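Local coordinates for protein alginate lyase, family PL7 (Zobellia galactanivorans, PDB 3ZPY) that probably cleaves the brown-algal polysaccharide alginate by beta-elimination, this chain being the catalytic domain of a longer family PL7 lyase, at residues A[62-67]-A[228-233]; A[88-93]-A[215-220]; A[107-112]-A[221-226]; A[121-126]-A[136-141]. All blocks are in the same frame, centred on the assembly; numbering follows the deposited sequence.

Contact 1 (A[62-67]-A[228-233])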
loop_
_atom_site.group_PDB
_atom_site.type_symbol
_atom_site.label_atom_id
_atom_site.label_comp_id
_atom_site.label_asym_id
_atom_site.label_seq_id
_atom_site.Cartn_x
_atom_site.Cartn_y
_atom_site.Cartn_z
ATOM N N CYS A 62 -4.675 7.117 -7.022
ATOM C CA CYS A 62 -3.329 7.454 -7.535
ATOM C C CYS A 62 -3.307 7.232 -9.030
ATOM O O CYS A 62 -4.018 6.362 -9.548
ATOM C CB CYS A 62 -2.262 6.612 -6.733
ATOM S SG CYS A 62 -0.579 7.129 -7.053
ATOM N N TYR A 63 -2.482 7.996 -9.728
ATOM C CA TYR A 63 -2.596 8.061 -11.174
ATOM C C TYR A 63 -1.295 7.633 -11.811
ATOM O O TYR A 63 -0.218 7.957 -11.294
ATOM C CB TYR A 63 -2.916 9.514 -11.680
ATOM C CG TYR A 63 -4.175 10.056 -11.070
ATOM C CD1 TYR A 63 -4.180 10.509 -9.729
ATOM C CD2 TYR A 63 -5.347 10.192 -11.859
ATOM C CE1 TYR A 63 -5.315 10.966 -9.112
ATOM C CE2 TYR A 63 -6.527 10.684 -11.232
ATOM C CZ TYR A 63 -6.445 11.152 -9.905
ATOM O OH TYR A 63 -7.617 11.559 -9.287
ATOM N N ARG A 64 -1.414 6.902 -12.917
ATOM C CA ARG A 64 -0.253 6.614 -13.783
ATOM C C ARG A 64 0.429 7.942 -14.102
ATOM O O ARG A 64 -0.228 8.953 -14.451
ATOM C CB ARG A 64 -0.848 6.055 -15.103
ATOM C CG ARG A 64 0.190 5.566 -16.139
ATOM C CD ARG A 64 -0.566 5.055 -17.368
ATOM N NE ARG A 64 0.276 4.247 -18.274
ATOM C CZ ARG A 64 0.823 4.674 -19.408
ATOM N NH1 ARG A 64 0.825 5.958 -19.745
ATOM N NH2 ARG A 64 1.405 3.800 -20.220
ATOM N N GLY A 65 1.775 7.963 -13.963
ATOM C CA GLY A 65 2.545 9.179 -14.362
ATOM C C GLY A 65 2.408 10.345 -13.375
ATOM O O GLY A 65 2.922 11.384 -13.686
ATOM N N LEU A 66 1.693 10.165 -12.227
ATOM C CA LEU A 66 1.509 11.224 -11.274
ATOM C C LEU A 66 2.873 11.654 -10.738
ATOM O O LEU A 66 3.650 10.846 -10.192
ATOM C CB LEU A 66 0.643 10.736 -10.169
ATOM C CG LEU A 66 0.140 11.753 -9.096
ATOM C CD1 LEU A 66 -0.703 12.873 -9.733
ATOM C CD2 LEU A 66 -0.609 11.110 -7.904
ATOM N N GLY A 67 3.164 12.947 -10.852
ATOM C CA GLY A 67 4.439 13.431 -10.365
ATOM C C GLY A 67 5.635 12.939 -11.214
ATOM O O GLY A 67 6.770 13.040 -10.766
ATOM N N GLY A 228 8.162 5.410 -15.099
ATOM C CA GLY A 228 8.427 6.141 -16.371
ATOM C C GLY A 228 7.177 6.330 -17.227
ATOM O O GLY A 228 7.263 6.858 -18.330
ATOM N N ALA A 229 6.012 5.967 -16.671
ATOM C CA ALA A 229 4.793 6.142 -17.486
ATOM C C ALA A 229 4.360 7.606 -17.609
ATOM O O ALA A 229 4.524 8.416 -16.691
ATOM C CB ALA A 229 3.663 5.309 -16.939
ATOM N N SER A 230 3.757 7.928 -18.734
ATOM C CA SER A 230 3.167 9.243 -18.903
ATOM C C SER A 230 1.806 9.331 -18.204
ATOM O O SER A 230 1.150 8.322 -17.923
ATOM C CB SER A 230 3.034 9.555 -20.370
ATOM O OG SER A 230 2.054 8.710 -20.881
ATOM N N TYR A 231 1.382 10.570 -17.926
ATOM C CA TYR A 231 0.090 10.813 -17.339
ATOM C C TYR A 231 -0.975 10.862 -18.408
ATOM O O TYR A 231 -0.884 11.625 -19.356
ATOM C CB TYR A 231 0.131 12.116 -16.507
ATOM C CG TYR A 231 -1.263 12.425 -15.937
ATOM C CD1 TYR A 231 -2.206 13.144 -16.732
ATOM C CD2 TYR A 231 -1.711 11.933 -14.668
ATOM C CE1 TYR A 231 -3.541 13.387 -16.276
ATOM C CE2 TYR A 231 -3.051 12.226 -14.223
ATOM C CZ TYR A 231 -3.912 12.969 -15.009
ATOM O OH TYR A 231 -5.187 13.156 -14.574
ATOM N N THR A 232 -2.017 10.032 -18.238
ATOM C CA THR A 232 -3.096 9.917 -19.254
ATOM C C THR A 232 -4.502 10.107 -18.657
ATOM O O THR A 232 -5.451 10.127 -19.443
ATOM C CB THR A 232 -3.057 8.544 -19.913
ATOM O OG1 THR A 232 -3.264 7.548 -18.868
ATOM C CG2 THR A 232 -1.693 8.331 -20.666
ATOM N N GLY A 233 -4.625 10.142 -17.318
ATOM C CA GLY A 233 -5.928 10.110 -16.667
ATOM C C GLY A 233 -6.138 8.662 -16.140
ATOM O O GLY A 233 -6.984 8.398 -15.403
HETATM O O HOH W 1 -2.688 8.929 -15.536
HETATM O O HOH W 2 1.179 6.744 -22.556
HETATM O O HOH W 3 4.364 11.576 -16.132
#
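R64 stretches over A229 and S230: A229 CB sits above the centre of one guanidinium face and also touches the chain lower down, at R64 CG (3.6 Å). With CG anti to the backbone N (chi1 -175°) and the chain extended as far as NE, the arginine reaches along the 228-233 loop and brings its guanidinium to S230 and T232. R64 NH1 donates to S230 O over 3.0 Å, a bent bond with the oxygen out of the guanidinium plane. A water bridges the same nitrogen to S230 OG, and T232 CG2 packs 3.6 Å from R64 NH1. R64 O lies 3.3 Å from Y231 CD2, receives a CA-H...O contact from Y231 and reaches T232 N through a second water. Beside it Y63 and Y231 run alongside each other in the same direction, Y63 CB at the edge of the Y231 ring, 3.7 Å from Y231 CE2. A type II turn from Y63 to L66 ends strand 58-63 of the jelly roll; its third residue, G65, has phi 75° and lies so close to A229 O and Y231 N that a CB would collide with them. R64 NE and NH2 go to the carbonyls of Q110 and D111, so a probably charged guanidinium that donates to main-chain oxygens of S230, Q110 and D111 ties the turn to two neighbouring loops.

Contact 2 (A[88-93]-A[215-220])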
loop_
_atom_site.group_PDB
_atom_site.type_symbol
_atom_site.label_atom_id
_atom_site.label_comp_id
_atom_site.label_asym_id
_atom_site.label_seq_id
_atom_site.Cartn_x
_atom_site.Cartn_y
_atom_site.Cartn_z
ATOM N N ALA A 88 7.577 3.721 12.990
ATOM C CA ALA A 88 7.476 2.283 13.376
ATOM C C ALA A 88 8.679 1.505 12.862
ATOM O O ALA A 88 9.069 1.718 11.721
ATOM C CB ALA A 88 6.230 1.674 12.845
ATOM N N SER A 89 9.179 0.591 13.679
ATOM C CA SER A 89 10.287 -0.232 13.319
ATOM C C SER A 89 10.281 -1.437 14.245
ATOM O O SER A 89 10.503 -1.319 15.447
ATOM C CB SER A 89 11.588 0.569 13.524
ATOM O OG SER A 89 12.765 -0.210 13.248
ATOM N N TRP A 90 9.947 -2.594 13.699
ATOM C CA TRP A 90 9.780 -3.788 14.527
ATOM C C TRP A 90 10.263 -5.015 13.827
ATOM O O TRP A 90 10.611 -4.986 12.620
ATOM C CB TRP A 90 8.289 -3.935 14.940
ATOM C CG TRP A 90 7.297 -3.733 13.801
ATOM C CD1 TRP A 90 6.523 -2.602 13.549
ATOM C CD2 TRP A 90 6.955 -4.700 12.772
ATOM N NE1 TRP A 90 5.739 -2.800 12.439
ATOM C CE2 TRP A 90 5.976 -4.063 11.914
ATOM C CE3 TRP A 90 7.330 -5.996 12.517
ATOM C CZ2 TRP A 90 5.441 -4.706 10.781
ATOM C CZ3 TRP A 90 6.810 -6.659 11.399
ATOM C CH2 TRP A 90 5.873 -6.034 10.529
ATOM N N THR A 91 10.395 -6.086 14.588
ATOM C CA THR A 91 11.201 -7.259 14.164
ATOM C C THR A 91 10.288 -8.482 13.845
ATOM O O THR A 91 9.494 -8.930 14.680
ATOM C CB THR A 91 12.217 -7.572 15.254
ATOM O OG1 THR A 91 13.135 -6.469 15.332
ATOM C CG2 THR A 91 13.031 -8.771 14.906
ATOM N N GLY A 92 10.440 -9.049 12.682
ATOM C CA GLY A 92 9.559 -10.094 12.183
ATOM C C GLY A 92 9.672 -11.445 12.876
ATOM O O GLY A 92 8.731 -12.262 12.686
ATOM N N ASP A 93 10.750 -11.707 13.625
ATOM C CA ASP A 93 10.824 -12.938 14.437
ATOM C C ASP A 93 10.951 -12.661 15.962
ATOM O O ASP A 93 11.476 -13.485 16.709
ATOM C CB ASP A 93 11.945 -13.855 13.858
ATOM C CG ASP A 93 13.330 -13.194 13.855
ATOM O OD1 ASP A 93 13.433 -12.036 14.288
ATOM O OD2 ASP A 93 14.330 -13.866 13.401
ATOM N N ASN A 215 11.123 -3.302 10.278
ATOM C CA ASN A 215 9.912 -3.393 9.461
ATOM C C ASN A 215 8.876 -2.387 9.901
ATOM O O ASN A 215 8.791 -1.975 11.061
ATOM C CB ASN A 215 9.304 -4.791 9.529
ATOM C CG ASN A 215 10.270 -5.859 9.099
ATOM O OD1 ASN A 215 10.625 -5.991 7.885
ATOM N ND2 ASN A 215 10.823 -6.561 10.109
ATOM N N TYR A 216 8.021 -2.080 8.944
ATOM C CA TYR A 216 6.794 -1.334 9.257
ATOM C C TYR A 216 5.718 -1.615 8.199
ATOM O O TYR A 216 6.029 -2.070 7.076
ATOM C CB TYR A 216 7.014 0.171 9.304
ATOM C CG TYR A 216 7.618 0.811 8.080
ATOM C CD1 TYR A 216 9.001 0.842 7.886
ATOM C CD2 TYR A 216 6.795 1.388 7.101
ATOM C CE1 TYR A 216 9.587 1.508 6.767
ATOM C CE2 TYR A 216 7.357 2.016 6.001
ATOM C CZ TYR A 216 8.702 2.057 5.816
ATOM O OH TYR A 216 9.234 2.756 4.714
ATOM N N PHE A 217 4.451 -1.448 8.607
ATOM C CA PHE A 217 3.379 -1.633 7.664
ATOM C C PHE A 217 3.131 -0.354 6.829
ATOM O O PHE A 217 3.346 0.767 7.307
ATOM C CB PHE A 217 2.085 -1.932 8.431
ATOM C CG PHE A 217 2.079 -3.311 9.021
ATOM C CD1 PHE A 217 2.090 -4.431 8.196
ATOM C CD2 PHE A 217 2.049 -3.470 10.394
ATOM C CE1 PHE A 217 2.030 -5.711 8.769
ATOM C CE2 PHE A 217 1.986 -4.753 10.983
ATOM C CZ PHE A 217 1.941 -5.855 10.150
ATOM N N LYS A 218 2.602 -0.598 5.625
ATOM C CA LYS A 218 2.015 0.520 4.796
ATOM C C LYS A 218 0.725 0.016 4.251
ATOM O O LYS A 218 0.570 -1.193 3.981
ATOM C CB LYS A 218 2.909 1.041 3.690
ATOM C CG LYS A 218 4.322 1.372 4.080
ATOM C CD LYS A 218 5.013 2.203 2.984
ATOM C CE LYS A 218 4.622 3.631 3.057
ATOM N NZ LYS A 218 4.805 4.465 1.874
ATOM N N VAL A 219 -0.199 0.961 3.987
ATOM C CA VAL A 219 -1.480 0.503 3.429
ATOM C C VAL A 219 -2.098 1.670 2.678
ATOM O O VAL A 219 -2.013 2.833 3.107
ATOM C CB VAL A 219 -2.458 -0.029 4.541
ATOM C CG1 VAL A 219 -2.873 1.081 5.525
ATOM C CG2 VAL A 219 -3.681 -0.701 4.001
ATOM N N GLY A 220 -2.758 1.362 1.564
ATOM C CA GLY A 220 -3.217 2.479 0.724
ATOM C C GLY A 220 -3.236 1.986 -0.737
ATOM O O GLY A 220 -3.640 0.830 -1.068
#
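W90 and N215 are joined by three hydrogen bonds, two of them a single antiparallel, hydrogen-bonded bridge: W90 N to N215 O and N215 N to W90 O, each 2.9 Å. The amide of N215 adds the third, from ND2 to W90 O at 3.0 Å, so that one carbonyl oxygen takes two donors from the same residue. The next group is contact over ring faces. N215 CB makes a CH-pi contact with the W90 six-membered ring, 3.6 Å from its centroid and nearly on the normal, while N215 O lies over an indole face toward the rim. With CG of W90 set between its backbone N and carbonyl carbon (chi1 46°), the indole swings back across the bridge. Its CZ2 comes over the face of F217, 3.5 Å from F217 CE2; the planes are 44° apart, an oblique aromatic contact. A further apolar contact is A88 CB on Y216 CB, at 3.9 Å. F217 and W90 are further joined by E81, whose OE1 accepts from F217 N and W90 NE1, and H97 stacks on the indole. Residues 216-219 form a strand between 76-83 and 117-125 in the jelly-roll sheet, and belong to the YFKxG sequence motif of PL7 lyases. Buried W90 is thus fixed by its main chain, its faces and its single N-H, which would probably hold the indole in one orientation against the start of that strand.

Contact 3 (A[107-112]-A[221-226])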
loop_
_atom_site.group_PDB
_atom_site.type_symbol
_atom_site.label_atom_id
_atom_site.label_comp_id
_atom_site.label_asym_id
_atom_site.label_seq_id
_atom_site.Cartn_x
_atom_site.Cartn_y
_atom_site.Cartn_z
ATOM N N GLN A 107 -10.575 0.012 -9.305
ATOM C CA GLN A 107 -10.093 0.380 -10.619
ATOM C C GLN A 107 -8.607 0.109 -10.619
ATOM O O GLN A 107 -7.918 0.456 -9.653
ATOM C CB GLN A 107 -10.281 1.923 -10.842
ATOM C CG GLN A 107 -9.888 2.393 -12.223
ATOM C CD GLN A 107 -10.847 2.073 -13.371
ATOM O OE1 GLN A 107 -11.990 1.843 -13.219
ATOM N NE2 GLN A 107 -10.362 2.201 -14.525
ATOM N N LEU A 108 -8.128 -0.483 -11.725
ATOM C CA LEU A 108 -6.675 -0.672 -11.954
ATOM C C LEU A 108 -6.199 0.374 -12.963
ATOM O O LEU A 108 -6.959 0.834 -13.847
ATOM C CB LEU A 108 -6.380 -2.057 -12.549
ATOM C CG LEU A 108 -6.676 -3.178 -11.563
ATOM C CD1 LEU A 108 -6.443 -4.507 -12.258
ATOM C CD2 LEU A 108 -5.982 -3.009 -10.239
ATOM N N PRO A 109 -4.889 0.740 -12.865
ATOM C CA PRO A 109 -4.285 1.645 -13.815
ATOM C C PRO A 109 -3.828 0.868 -15.049
ATOM O O PRO A 109 -4.234 -0.315 -15.241
ATOM C CB PRO A 109 -3.148 2.260 -12.999
ATOM C CG PRO A 109 -2.645 1.021 -12.212
ATOM C CD PRO A 109 -3.982 0.405 -11.743
ATOM N N GLN A 110 -2.964 1.515 -15.892
ATOM C CA GLN A 110 -2.444 0.866 -17.128
ATOM C C GLN A 110 -0.942 0.903 -16.971
ATOM O O GLN A 110 -0.356 2.030 -16.750
ATOM C CB GLN A 110 -2.882 1.648 -18.312
ATOM C CG GLN A 110 -2.191 1.197 -19.623
ATOM C CD GLN A 110 -2.735 1.939 -20.786
ATOM O OE1 GLN A 110 -3.789 2.538 -20.707
ATOM N NE2 GLN A 110 -2.024 1.907 -21.897
ATOM N N ASP A 111 -0.314 -0.266 -17.112
ATOM C CA ASP A 111 1.163 -0.390 -17.122
ATOM C C ASP A 111 1.804 0.558 -18.099
ATOM O O ASP A 111 1.212 0.960 -19.124
ATOM C CB ASP A 111 1.506 -1.810 -17.600
ATOM C CG ASP A 111 1.192 -2.903 -16.512
ATOM O OD1 ASP A 111 0.591 -2.554 -15.437
ATOM O OD2 ASP A 111 1.627 -4.060 -16.832
ATOM N N THR A 112 3.088 0.888 -17.843
ATOM C CA THR A 112 3.902 1.692 -18.798
ATOM C C THR A 112 3.854 1.082 -20.186
ATOM O O THR A 112 3.685 1.810 -21.170
ATOM C CB THR A 112 5.365 1.761 -18.306
ATOM O OG1 THR A 112 5.315 2.390 -17.026
ATOM C CG2 THR A 112 6.240 2.644 -19.281
ATOM N N ASN A 221 -2.672 2.874 -1.592
ATOM C CA ASN A 221 -2.612 2.611 -3.036
ATOM C C ASN A 221 -1.225 2.979 -3.566
ATOM O O ASN A 221 -0.941 4.146 -3.811
ATOM C CB ASN A 221 -3.693 3.430 -3.758
ATOM C CG ASN A 221 -3.818 3.108 -5.192
ATOM O OD1 ASN A 221 -3.025 2.296 -5.731
ATOM N ND2 ASN A 221 -4.768 3.748 -5.850
ATOM N N TYR A 222 -0.442 1.930 -3.795
ATOM C CA TYR A 222 0.924 2.061 -4.375
ATOM C C TYR A 222 0.793 1.477 -5.733
ATOM O O TYR A 222 0.710 0.278 -5.898
ATOM C CB TYR A 222 1.901 1.281 -3.444
ATOM C CG TYR A 222 3.373 1.315 -3.813
ATOM C CD1 TYR A 222 3.928 2.324 -4.594
ATOM C CD2 TYR A 222 4.191 0.342 -3.241
ATOM C CE1 TYR A 222 5.283 2.303 -4.886
ATOM C CE2 TYR A 222 5.494 0.311 -3.511
ATOM C CZ TYR A 222 6.063 1.319 -4.307
ATOM O OH TYR A 222 7.479 1.397 -4.598
ATOM N N LEU A 223 0.847 2.310 -6.781
ATOM C CA LEU A 223 0.737 1.718 -8.158
ATOM C C LEU A 223 1.947 0.924 -8.444
ATOM O O LEU A 223 3.030 1.157 -7.849
ATOM C CB LEU A 223 0.557 2.813 -9.231
ATOM C CG LEU A 223 -0.663 3.721 -9.067
ATOM C CD1 LEU A 223 -0.829 4.601 -10.310
ATOM C CD2 LEU A 223 -1.933 2.946 -8.767
ATOM N N GLN A 224 1.797 -0.028 -9.358
ATOM C CA GLN A 224 2.868 -0.909 -9.826
ATOM C C GLN A 224 3.040 -0.918 -11.329
ATOM O O GLN A 224 2.087 -0.614 -12.021
ATOM C CB GLN A 224 2.822 -2.321 -9.204
ATOM C CG GLN A 224 3.006 -2.325 -7.719
ATOM C CD GLN A 224 4.499 -2.166 -7.355
ATOM O OE1 GLN A 224 5.297 -2.970 -7.784
ATOM N NE2 GLN A 224 4.875 -1.104 -6.659
ATOM N N SER A 225 4.245 -1.235 -11.798
ATOM C CA SER A 225 4.489 -1.353 -13.238
ATOM C C SER A 225 4.198 -0.108 -14.053
ATOM O O SER A 225 3.825 -0.188 -15.256
ATOM C CB SER A 225 3.741 -2.624 -13.807
ATOM O OG SER A 225 4.131 -3.795 -13.190
ATOM N N VAL A 226 4.382 1.048 -13.433
ATOM C CA VAL A 226 4.116 2.374 -14.084
ATOM C C VAL A 226 5.339 3.270 -14.010
ATOM O O VAL A 226 5.239 4.471 -14.160
ATOM C CB VAL A 226 2.822 3.061 -13.622
ATOM C CG1 VAL A 226 1.660 2.264 -14.206
ATOM C CG2 VAL A 226 2.791 3.269 -12.074
HETATM O O HOH W 4 -0.332 -0.895 -13.599
#
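D111 lies alongside S225, its CB near S225 O. With CG beside the backbone N (chi1 -73°), the carboxylate turns to the serine side chain, and D111 CG comes 3.7 Å from S225 CB. At the tip, D111 OD1 is 3.5 Å from the same carbon, and a water 2.6 Å from D111 OD1 and 2.9 Å from Q224 O probably bridges the two. With the carboxylate cut back to an alanine, the water is likely to lose one of its acceptors and S225 CB the group that lies against it. In this beta jelly roll the contact joins the loop between strands 96-107 and 117-125 to the chain leaving strand 221-223. One direct backbone bond spans them: T112 N donates to S225 O, 2.9 Å away and close to straight (164°). D111 CA adds a CA-H...O contact to that oxygen, which is thus approached by two successive residues. T112 OG1 is hydrogen-bonded to K227 O, just beyond the segment. Nearer the interior, V226 CG1 presses on Q110 O at 3.3 Å, and P109 and L223 run antiparallel past one another, P109 CG meeting L223 CD2 at 4.0 Å.

Contact 4 (A[121-126]-A[136-141])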
loop_
_atom_site.group_PDB
_atom_site.type_symbol
_atom_site.label_atom_id
_atom_site.label_comp_id
_atom_site.label_asym_id
_atom_site.label_seq_id
_atom_site.Cartn_x
_atom_site.Cartn_y
_atom_site.Cartn_z
ATOM N N PHE A 121 -2.038 -2.770 -2.413
ATOM C CA PHE A 121 -2.991 -2.196 -1.424
ATOM C C PHE A 121 -2.559 -2.551 0.040
ATOM O O PHE A 121 -3.335 -2.283 0.971
ATOM C CB PHE A 121 -4.434 -2.576 -1.749
ATOM C CG PHE A 121 -4.698 -4.072 -1.820
ATOM C CD1 PHE A 121 -5.000 -4.823 -0.692
ATOM C CD2 PHE A 121 -4.773 -4.739 -3.060
ATOM C CE1 PHE A 121 -5.292 -6.169 -0.769
ATOM C CE2 PHE A 121 -5.009 -6.080 -3.144
ATOM C CZ PHE A 121 -5.281 -6.829 -1.979
ATOM N N GLY A 122 -1.401 -3.233 0.253
ATOM C CA GLY A 122 -0.871 -3.318 1.612
ATOM C C GLY A 122 0.538 -3.869 1.488
ATOM O O GLY A 122 0.850 -4.593 0.532
ATOM N N GLN A 123 1.374 -3.495 2.449
ATOM C CA GLN A 123 2.784 -3.862 2.429
ATOM C C GLN A 123 3.359 -4.049 3.812
ATOM O O GLN A 123 2.868 -3.430 4.760
ATOM C CB GLN A 123 3.695 -2.797 1.804
ATOM C CG GLN A 123 3.379 -2.221 0.435
ATOM C CD GLN A 123 4.230 -0.935 0.297
ATOM O OE1 GLN A 123 3.669 0.143 0.066
ATOM N NE2 GLN A 123 5.493 -1.030 0.518
ATOM N N ILE A 124 4.474 -4.847 3.868
ATOM C CA ILE A 124 5.451 -4.664 4.888
ATOM C C ILE A 124 6.737 -4.154 4.208
ATOM O O ILE A 124 7.203 -4.750 3.221
ATOM C CB ILE A 124 5.803 -6.011 5.627
ATOM C CG1 ILE A 124 4.525 -6.560 6.287
ATOM C CG2 ILE A 124 6.930 -5.818 6.683
ATOM C CD1 ILE A 124 4.612 -8.036 6.660
ATOM N N HIS A 125 7.284 -3.068 4.763
ATOM C CA HIS A 125 8.543 -2.541 4.276
ATOM C C HIS A 125 9.629 -2.763 5.288
ATOM O O HIS A 125 9.424 -2.496 6.486
ATOM C CB HIS A 125 8.364 -1.057 3.863
ATOM C CG HIS A 125 9.536 -0.542 3.071
ATOM N ND1 HIS A 125 9.692 -0.756 1.717
ATOM C CD2 HIS A 125 10.665 0.099 3.472
ATOM C CE1 HIS A 125 10.843 -0.207 1.308
ATOM N NE2 HIS A 125 11.450 0.309 2.382
ATOM N N GLY A 126 10.836 -3.140 4.808
ATOM C CA GLY A 126 11.951 -3.353 5.713
ATOM C C GLY A 126 13.094 -2.393 5.452
ATOM O O GLY A 126 12.924 -1.395 4.758
ATOM N N VAL A 136 16.730 -5.599 1.886
ATOM C CA VAL A 136 15.383 -6.114 2.131
ATOM C C VAL A 136 14.349 -5.274 1.336
ATOM O O VAL A 136 13.594 -5.838 0.518
ATOM C CB VAL A 136 15.098 -6.139 3.615
ATOM C CG1 VAL A 136 13.676 -6.633 3.826
ATOM C CG2 VAL A 136 16.091 -7.059 4.336
ATOM N N ASP A 137 14.363 -3.948 1.513
ATOM C CA ASP A 137 13.396 -3.047 0.873
ATOM C C ASP A 137 11.966 -3.559 1.150
ATOM O O ASP A 137 11.711 -3.911 2.336
ATOM C CB ASP A 137 13.710 -2.842 -0.611
ATOM C CG ASP A 137 14.983 -2.042 -0.851
ATOM O OD1 ASP A 137 15.336 -1.063 -0.118
ATOM O OD2 ASP A 137 15.651 -2.412 -1.825
ATOM N N ASP A 138 11.018 -3.615 0.190
ATOM C CA ASP A 138 9.704 -4.209 0.496
ATOM C C ASP A 138 9.859 -5.677 0.840
ATOM O O ASP A 138 10.341 -6.464 0.046
ATOM C CB ASP A 138 8.762 -4.145 -0.699
ATOM C CG ASP A 138 8.381 -2.721 -1.114
ATOM O OD1 ASP A 138 8.517 -1.761 -0.330
ATOM O OD2 ASP A 138 7.999 -2.532 -2.317
ATOM N N VAL A 139 9.355 -6.035 2.029
ATOM C CA VAL A 139 9.295 -7.448 2.484
ATOM C C VAL A 139 8.190 -8.173 1.720
ATOM O O VAL A 139 8.363 -9.277 1.223
ATOM C CB VAL A 139 9.079 -7.521 3.994
ATOM C CG1 VAL A 139 8.791 -8.919 4.444
ATOM C CG2 VAL A 139 10.261 -6.915 4.753
ATOM N N VAL A 140 7.012 -7.523 1.664
ATOM C CA VAL A 140 5.858 -8.118 0.884
ATOM C C VAL A 140 5.034 -6.958 0.361
ATOM O O VAL A 140 4.883 -5.933 1.057
ATOM C CB VAL A 140 5.027 -9.133 1.744
ATOM C CG1 VAL A 140 4.227 -8.422 2.869
ATOM C CG2 VAL A 140 4.076 -9.956 0.853
ATOM N N ARG A 141 4.537 -7.152 -0.850
ATOM C CA ARG A 141 3.512 -6.314 -1.449
ATOM C C ARG A 141 2.310 -7.174 -1.786
ATOM O O ARG A 141 2.438 -8.165 -2.517
ATOM C CB ARG A 141 4.047 -5.688 -2.725
ATOM C CG ARG A 141 5.047 -4.570 -2.454
ATOM C CD ARG A 141 5.252 -3.692 -3.706
ATOM N NE ARG A 141 5.619 -4.446 -4.913
ATOM C CZ ARG A 141 6.850 -4.839 -5.197
ATOM N NH1 ARG A 141 7.852 -4.630 -4.354
ATOM N NH2 ARG A 141 7.093 -5.523 -6.327
HETATM O O HOH W 5 13.995 1.214 2.025
#
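In this jelly roll strands 117-125 and 138-146 pair antiparallel, I124 with V140 as a hydrogen-bonded pair and Q123 with R141 as a non-hydrogen-bonded one, before a classic beta bulge at V139 and V140 shifts the register, I124 O accepting from both bulge residues (V139 N at 2.8 Å, V140 N at 3.2 Å) and G126 N donating to D137 O over 2.7 Å beyond it. Q123, I124 and H125 form the QIH motif of PL7 lyases, which in relatives lines the substrate groove. On the face with Q123, R141 and D138, H125 has CG anti to its own N (chi1 -167°), carrying the imidazole over to D138. Its ND1 donates to D138 OD1 at 2.6 Å, with the oxygen in the ring plane and the carboxylate turned 75° from it; the anti lone pair is used. D138 OD2 in turn forms a salt bridge with R141 NH1 (2.9 Å), so each carboxylate oxygen has its own donor. A leucine in place of H125 would probably leave D138 OD1 without this N-H, with the R141 salt bridge left to fix the carboxylate's rotation about CB-CG. On the opposite face I124 CD1 rests on V140 CG1 at 3.8 Å, and I124 CG2 on V139 CB. At the far edge of the imidazole a water lies in its plane, 2.7 Å from H125 NE2.

Contacts 2 and 4 lie side by side, centres 8 Å apart, because strands 216-219 and 117-125 are neighbours: probable backbone hydrogen bonds run from H125 N to Y216 O and from Q123 N to K218 O. Together they bring the YFKxG and QIH motifs onto one sheet, consistent with the substrate groove of the family. Contacts 1 and 3 form a second group, 9 Å between centres, meeting where A229 CB packs on T112 OG1, 3.4 Å apart. Contact 3 continues the chain of contact 2, and its Y222 packs on Q123, D138 and R141 of contact 4. Contacts 1 and 2, about 28 Å apart between centres, sit on opposite sides of the chain's centre. The sodium site, at T35, A37 and I40, involves none of the four.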